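Local atomic coordinates of putative xylanase (Bacteroides fragilis, PDB entry 2P1G), a protein that is of unproven function, perhaps a hydrolase of glycosyl bonds, and belongs to an N-acetylmuramoyl-L-alanine amidase-like family of the papain-like peptidase clan CA. Residues L26-D29 / L34-N37; H90-W95 / S190-A195. One frame throughout, in Å; residues are numbered along the deposited sequence.

Contact 1 (L26-D29 / L34-N37); sequences LEVD and LIIN
Leu26 and Ile35 mark the closest approach of the two backbones, their CA atoms 6.3 Å apart, where the chain doubles back after four intervening residues within the long loop between helices 10-14 and 43-54. Neither segment is a regular strand or helix, and the two are joined through side chains. Ile35 carries nearly all of the contact. Its CB branch point lies 4.0 Å from CD2 of Leu26, a methyl that also passes near the carbonyl oxygen of Ile35; these two side chains run past each other in opposite senses. Beyond them the isoleucine is fully extended about CB-CG1 (chi2 -180°), which carries CD1 across to the far end of segment 26-29. Val28 CG2 meets that methyl, 3.8 Å from Ile35 CD1, and Asp29 approaches it from a different direction, its OD2 3.6 Å from the same carbon. The carbonyl oxygen of Leu26 is a further neighbour, 3.9 Å from Ile35 CD1.

Polar tethers come from outside the pair. Arg76 of helix 65-76 donates from NH1 to the carbonyl oxygen of Ile35 and also touches the Leu26 side chain, while Glu27 makes a salt bridge to Arg88. With Val28 and Asp29 exposed, the isoleucine is only partly sheltered, and its terminal methyl meets a carboxylate oxygen as well as hydrocarbon. The chemistry is thus that of a shallow, mostly apolar surface patch, held by van der Waals contact between the limbs of the loop.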
ATOM      1  N   LEU A  26      -9.496   4.657   9.721  1.00 13.31           N
ATOM      2  CA  LEU A  26     -10.625   4.003   9.056  1.00 13.15           C
ATOM      3  C   LEU A  26     -11.472   3.131  10.005  1.00 14.26           C
ATOM      4  O   LEU A  26     -12.456   2.506   9.569  1.00 13.75           O
ATOM      5  CB  LEU A  26     -10.157   3.184   7.832  1.00 12.82           C
ATOM      6  CG  LEU A  26      -9.297   3.927   6.807  1.00 11.86           C
ATOM      7  CD1 LEU A  26      -9.034   3.048   5.575  1.00 12.04           C
ATOM      8  CD2 LEU A  26      -9.961   5.255   6.398  1.00 11.71           C
ATOM      9  N   GLU A  27     -11.100   3.094  11.282  1.00 14.74           N
ATOM     10  CA  GLU A  27     -11.775   2.214  12.251  1.00 16.44           C
ATOM     11  C   GLU A  27     -12.708   2.952  13.214  1.00 17.55           C
ATOM     12  O   GLU A  27     -13.199   2.352  14.183  1.00 17.85           O
ATOM     13  CB  GLU A  27     -10.745   1.414  13.067  1.00 16.45           C
ATOM     14  CG  GLU A  27      -9.525   0.898  12.318  1.00 16.36           C
ATOM     15  CD  GLU A  27      -9.849   0.115  11.051  1.00 20.09           C
ATOM     16  OE1 GLU A  27     -10.973  -0.425  10.929  1.00 17.48           O
ATOM     17  OE2 GLU A  27      -8.962   0.061  10.169  1.00 17.74           O
ATOM     18  N   VAL A  28     -12.948   4.234  12.958  1.00 18.98           N
ATOM     19  CA  VAL A  28     -13.606   5.109  13.937  1.00 20.72           C
ATOM     20  C   VAL A  28     -15.124   4.905  14.067  1.00 22.13           C
ATOM     21  O   VAL A  28     -15.728   5.286  15.093  1.00 22.05           O
ATOM     22  CB  VAL A  28     -13.263   6.605  13.713  1.00 21.01           C
ATOM     23  CG1 VAL A  28     -11.761   6.827  13.909  1.00 21.10           C
ATOM     24  CG2 VAL A  28     -13.751   7.108  12.337  1.00 19.94           C
ATOM     25  N   ASP A  29     -15.734   4.288  13.061  1.00 22.25           N
ATOM     26  CA  ASP A  29     -17.182   4.130  13.066  1.00 24.22           C
ATOM     27  C   ASP A  29     -17.604   2.695  13.311  1.00 24.43           C
ATOM     28  O   ASP A  29     -16.816   1.773  13.121  1.00 24.77           O
ATOM     29  CB  ASP A  29     -17.797   4.698  11.788  1.00 24.23           C
ATOM     30  CG  ASP A  29     -17.587   6.199  11.662  1.00 26.85           C
ATOM     31  OD1 ASP A  29     -17.710   6.909  12.689  1.00 29.26           O
ATOM     32  OD2 ASP A  29     -17.291   6.674  10.542  1.00 27.94           O
ATOM     33  N   LEU A  34     -17.502   4.243   3.533  1.00 17.12           N
ATOM     34  CA  LEU A  34     -16.366   4.989   3.012  1.00 16.70           C
ATOM     35  C   LEU A  34     -16.015   6.178   3.917  1.00 17.36           C
ATOM     36  O   LEU A  34     -16.859   7.045   4.181  1.00 17.62           O
ATOM     37  CB  LEU A  34     -16.648   5.461   1.584  1.00 16.25           C
ATOM     38  CG  LEU A  34     -15.476   6.088   0.812  1.00 16.61           C
ATOM     39  CD1 LEU A  34     -14.354   5.047   0.549  1.00 16.00           C
ATOM     40  CD2 LEU A  34     -15.970   6.665  -0.466  1.00 16.38           C
ATOM     41  N   ILE A  35     -14.778   6.188   4.406  1.00 16.79           N
ATOM     42  CA  ILE A  35     -14.259   7.320   5.178  1.00 17.30           C
ATOM     43  C   ILE A  35     -13.191   8.065   4.388  1.00 17.46           C
ATOM     44  O   ILE A  35     -12.212   7.457   3.954  1.00 17.57           O
ATOM     45  CB  ILE A  35     -13.662   6.856   6.530  1.00 16.85           C
ATOM     46  CG1 ILE A  35     -14.775   6.325   7.443  1.00 18.32           C
ATOM     47  CG2 ILE A  35     -12.875   8.013   7.216  1.00 18.61           C
ATOM     48  CD1 ILE A  35     -14.267   5.850   8.795  1.00 18.30           C
ATOM     49  N   ILE A  36     -13.380   9.373   4.213  1.00 16.80           N
ATOM     50  CA  ILE A  36     -12.372  10.221   3.571  1.00 17.35           C
ATOM     51  C   ILE A  36     -11.774  11.109   4.649  1.00 17.70           C
ATOM     52  O   ILE A  36     -12.430  12.036   5.140  1.00 18.26           O
ATOM     53  CB  ILE A  36     -12.957  11.067   2.425  1.00 16.91           C
ATOM     54  CG1 ILE A  36     -13.617  10.147   1.381  1.00 17.38           C
ATOM     55  CG2 ILE A  36     -11.880  11.958   1.799  1.00 16.83           C
ATOM     56  CD1 ILE A  36     -14.426  10.899   0.309  1.00 18.89           C
ATOM     57  N   ASN A  37     -10.530  10.820   5.023  1.00 17.31           N
ATOM     58  CA  ASN A  37      -9.842  11.625   6.026  1.00 17.93           C
ATOM     59  C   ASN A  37      -8.459  11.957   5.509  1.00 18.38           C
ATOM     60  O   ASN A  37      -7.516  11.217   5.764  1.00 17.22           O
ATOM     61  CB  ASN A  37      -9.771  10.884   7.374  1.00 18.46           C
ATOM     62  CG  ASN A  37      -9.182  11.745   8.480  1.00 19.85           C
ATOM     63  OD1 ASN A  37      -8.675  12.843   8.220  1.00 20.80           O
ATOM     64  ND2 ASN A  37      -9.257  11.259   9.722  1.00 18.49           N
TER

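Contact 2 (H90-W95 / S190-A195); sequences HYISDW and SHMGIA
The first turn of helix 92-101 presents Ile92 and Trp95 to Met192, near the beginning of a strand in the central antiparallel sheet; the backbones come nearest at Ile92 and Ser190, whose CA atoms are 8.4 Å apart. Tyr91 occupies the N-cap position of that helix, and its carbonyl oxygen accepts the amide of Trp95 at an N-O distance of 3.0 Å. This turn brings Ile92 and Trp95 to the same side, and Met192 reaches across from the strand to meet both.

The thioether makes the main link. Met192 SD lies 3.8 Å from CZ3 of Trp95 and 3.9 Å from CG2 of Ile92, wedged against indole and branched aliphatic together. Relative to the six-membered ring of Trp95, the sulfur is 4.3 Å from the centroid and 30° off the normal, an oblique Met-aromatic contact. A bend about the CG-SD bond of Met192 (chi3 -43°) turns CE over one face of the indole. Lower on the chain, Met192 CG is 4.0 Å from Ile92 CG2, with Ile92 CD1 also close, the two side chains running antiparallel alongside each other.

All three residues are buried. Trp95 spends its one polar atom on Glu48, through NE1 to OE2, which should help fix the rotation of the indole. Val47 of helix 43-54 and Ile177 and Ala179 of the adjacent strand also touch Met192, and Thr44 touches Ile92. Next to Met192, the His191 side chain touches Cys43 at the start of helix 43-54, a pairing consistent with the helix-borne cysteine and strand-borne histidine of papain-like folds.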
ATOM      1  N   HIS A  90      -7.180  -5.189   3.409  1.00 13.62           N
ATOM      2  CA  HIS A  90      -6.199  -5.018   4.491  1.00 13.31           C
ATOM      3  C   HIS A  90      -4.809  -5.513   4.143  1.00 13.05           C
ATOM      4  O   HIS A  90      -3.822  -4.879   4.509  1.00 13.65           O
ATOM      5  CB  HIS A  90      -6.695  -5.759   5.731  1.00 13.89           C
ATOM      6  CG  HIS A  90      -8.050  -5.307   6.175  1.00 13.31           C
ATOM      7  ND1 HIS A  90      -8.270  -4.047   6.689  1.00 13.32           N
ATOM      8  CD2 HIS A  90      -9.250  -5.933   6.174  1.00 13.23           C
ATOM      9  CE1 HIS A  90      -9.550  -3.917   6.982  1.00 14.50           C
ATOM     10  NE2 HIS A  90     -10.168  -5.042   6.665  1.00 11.80           N
ATOM     11  N   TYR A  91      -4.707  -6.663   3.485  1.00 12.40           N
ATOM     12  CA  TYR A  91      -3.375  -7.105   3.067  1.00 11.92           C
ATOM     13  C   TYR A  91      -3.010  -6.403   1.781  1.00 11.93           C
ATOM     14  O   TYR A  91      -3.770  -6.425   0.826  1.00 12.33           O
ATOM     15  CB  TYR A  91      -3.352  -8.601   2.814  1.00 12.24           C
ATOM     16  CG  TYR A  91      -3.293  -9.425   4.081  1.00 11.64           C
ATOM     17  CD1 TYR A  91      -2.083  -9.605   4.762  1.00 12.57           C
ATOM     18  CD2 TYR A  91      -4.437  -9.997   4.601  1.00 11.62           C
ATOM     19  CE1 TYR A  91      -2.021 -10.361   5.928  1.00 12.95           C
ATOM     20  CE2 TYR A  91      -4.386 -10.762   5.761  1.00 11.08           C
ATOM     21  CZ  TYR A  91      -3.185 -10.937   6.410  1.00 12.74           C
ATOM     22  OH  TYR A  91      -3.144 -11.686   7.549  1.00 13.05           O
ATOM     23  N   ILE A  92      -1.824  -5.820   1.749  1.00 12.03           N
ATOM     24  CA  ILE A  92      -1.346  -5.117   0.550  1.00 12.45           C
ATOM     25  C   ILE A  92      -1.255  -5.976  -0.716  1.00 11.36           C
ATOM     26  O   ILE A  92      -1.539  -5.482  -1.799  1.00 11.10           O
ATOM     27  CB  ILE A  92      -0.096  -4.297   0.865  1.00 11.74           C
ATOM     28  CG1 ILE A  92      -0.467  -3.215   1.885  1.00 15.13           C
ATOM     29  CG2 ILE A  92       0.455  -3.630  -0.391  1.00 13.44           C
ATOM     30  CD1 ILE A  92       0.731  -2.494   2.500  1.00 18.83           C
ATOM     31  N   SER A  93      -0.929  -7.272  -0.598  1.00 11.07           N
ATOM     32  CA  SER A  93      -0.935  -8.146  -1.778  1.00 11.84           C
ATOM     33  C   SER A  93      -2.300  -8.168  -2.397  1.00 11.39           C
ATOM     34  O   SER A  93      -2.446  -8.180  -3.605  1.00 11.50           O
ATOM     35  CB  SER A  93      -0.539  -9.591  -1.444  1.00 12.31           C
ATOM     36  OG  SER A  93       0.819  -9.621  -1.044  1.00 16.35           O
ATOM     37  N   ASP A  94      -3.313  -8.194  -1.538  1.00 11.28           N
ATOM     38  CA  ASP A  94      -4.691  -8.259  -1.975  1.00 11.22           C
ATOM     39  C   ASP A  94      -5.103  -6.909  -2.616  1.00 10.23           C
ATOM     40  O   ASP A  94      -5.749  -6.873  -3.670  1.00 10.11           O
ATOM     41  CB  ASP A  94      -5.529  -8.528  -0.733  1.00 11.71           C
ATOM     42  CG  ASP A  94      -6.867  -9.142  -1.036  1.00 14.58           C
ATOM     43  OD1 ASP A  94      -7.178  -9.498  -2.202  1.00 17.68           O
ATOM     44  OD2 ASP A  94      -7.635  -9.273  -0.055  1.00 18.13           O
ATOM     45  N   TRP A  95      -4.721  -5.825  -1.947  1.00  9.57           N
ATOM     46  CA  TRP A  95      -4.915  -4.458  -2.422  1.00  9.12           C
ATOM     47  C   TRP A  95      -4.302  -4.282  -3.815  1.00  9.58           C
ATOM     48  O   TRP A  95      -4.935  -3.730  -4.741  1.00  8.59           O
ATOM     49  CB  TRP A  95      -4.283  -3.500  -1.425  1.00  9.95           C
ATOM     50  CG  TRP A  95      -4.515  -2.033  -1.641  1.00 11.00           C
ATOM     51  CD1 TRP A  95      -5.471  -1.268  -1.059  1.00 12.47           C
ATOM     52  CD2 TRP A  95      -3.741  -1.153  -2.471  1.00 12.56           C
ATOM     53  NE1 TRP A  95      -5.366   0.041  -1.488  1.00 13.49           N
ATOM     54  CE2 TRP A  95      -4.300   0.137  -2.347  1.00 13.68           C
ATOM     55  CE3 TRP A  95      -2.621  -1.331  -3.299  1.00 13.94           C
ATOM     56  CZ2 TRP A  95      -3.785   1.249  -3.029  1.00 13.08           C
ATOM     57  CZ3 TRP A  95      -2.112  -0.232  -3.974  1.00 11.94           C
ATOM     58  CH2 TRP A  95      -2.687   1.043  -3.832  1.00 13.00           C
ATOM     59  N   SER A 190       5.309  -4.621   4.292  1.00 12.88           N
ATOM     60  CA  SER A 190       5.247  -3.940   5.565  1.00 14.10           C
ATOM     61  C   SER A 190       4.893  -2.468   5.407  1.00 13.68           C
ATOM     62  O   SER A 190       4.388  -1.854   6.341  1.00 14.71           O
ATOM     63  CB  SER A 190       6.573  -4.069   6.278  1.00 14.30           C
ATOM     64  OG  SER A 190       7.585  -3.542   5.474  1.00 18.42           O
ATOM     65  N   HIS A 191       5.138  -1.913   4.224  1.00 12.98           N
ATOM     66  CA  HIS A 191       5.025  -0.470   4.022  1.00 14.00           C
ATOM     67  C   HIS A 191       4.892  -0.187   2.524  1.00 12.84           C
ATOM     68  O   HIS A 191       5.333  -0.979   1.715  1.00 11.99           O
ATOM     69  CB  HIS A 191       6.316   0.172   4.534  1.00 14.69           C
ATOM     70  CG  HIS A 191       6.239   1.648   4.716  1.00 17.94           C
ATOM     71  ND1 HIS A 191       7.216   2.500   4.249  1.00 22.50           N
ATOM     72  CD2 HIS A 191       5.323   2.428   5.332  1.00 22.00           C
ATOM     73  CE1 HIS A 191       6.893   3.745   4.554  1.00 21.35           C
ATOM     74  NE2 HIS A 191       5.747   3.729   5.207  1.00 22.56           N
ATOM     75  N   MET A 192       4.259   0.928   2.174  1.00 13.30           N
ATOM     76  CA  MET A 192       4.205   1.383   0.779  1.00 13.45           C
ATOM     77  C   MET A 192       4.506   2.888   0.765  1.00 11.93           C
ATOM     78  O   MET A 192       4.396   3.585   1.779  1.00 10.68           O
ATOM     79  CB  MET A 192       2.802   1.209   0.171  1.00 13.85           C
ATOM     80  CG  MET A 192       2.356  -0.144  -0.501  1.00 17.72           C
ATOM     81  SD  MET A 192       0.750   0.115  -1.434  1.00 17.11           S
ATOM     82  CE  MET A 192      -0.089   1.108  -0.231  1.00 20.21           C
ATOM     83  N   GLY A 193       4.869   3.388  -0.399  1.00 10.19           N
ATOM     84  CA  GLY A 193       5.043   4.840  -0.584  1.00  9.50           C
ATOM     85  C   GLY A 193       5.139   5.127  -2.063  1.00  8.64           C
ATOM     86  O   GLY A 193       4.859   4.245  -2.895  1.00  8.27           O
ATOM     87  N   ILE A 194       5.550   6.351  -2.402  1.00  9.00           N
ATOM     88  CA  ILE A 194       5.623   6.766  -3.798  1.00  9.25           C
ATOM     89  C   ILE A 194       7.084   7.106  -4.134  1.00  9.42           C
ATOM     90  O   ILE A 194       7.757   7.834  -3.365  1.00  9.71           O
ATOM     91  CB  ILE A 194       4.708   7.998  -4.042  1.00  9.93           C
ATOM     92  CG1 ILE A 194       3.250   7.655  -3.709  1.00  9.72           C
ATOM     93  CG2 ILE A 194       4.847   8.485  -5.507  1.00 10.51           C
ATOM     94  CD1 ILE A 194       2.357   8.885  -3.564  1.00 11.52           C
ATOM     95  N   ALA A 195       7.557   6.604  -5.275  1.00  8.41           N
ATOM     96  CA  ALA A 195       8.932   6.861  -5.724  1.00  8.84           C
ATOM     97  C   ALA A 195       9.121   8.328  -6.084  1.00  9.23           C
ATOM     98  O   ALA A 195       8.260   8.943  -6.722  1.00  9.28           O
ATOM     99  CB  ALA A 195       9.274   5.989  -6.915  1.00  9.04           C
TER

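The centre of contact 1 is about 17 Å from the centre of the chain, at the surface, that of contact 2 about 2 Å. The two centres are 18 Å apart and the nearest atoms about 5 Å, without touching. Helix 43-54 relates them: Tyr49 OH accepts a hydrogen bond from the backbone N of Asn37 beside contact 1, while Thr44, Val47 and Glu48 line contact 2. Tyr85 is another common neighbour, touching Glu27 and accepting a hydrogen bond from His90. If Cys43 and His191 form a papain-like site, as the family suggests, contact 2 would lie next to it, on the same strand through Met192, and contact 1 belongs to the loop leading into the cysteine-bearing helix.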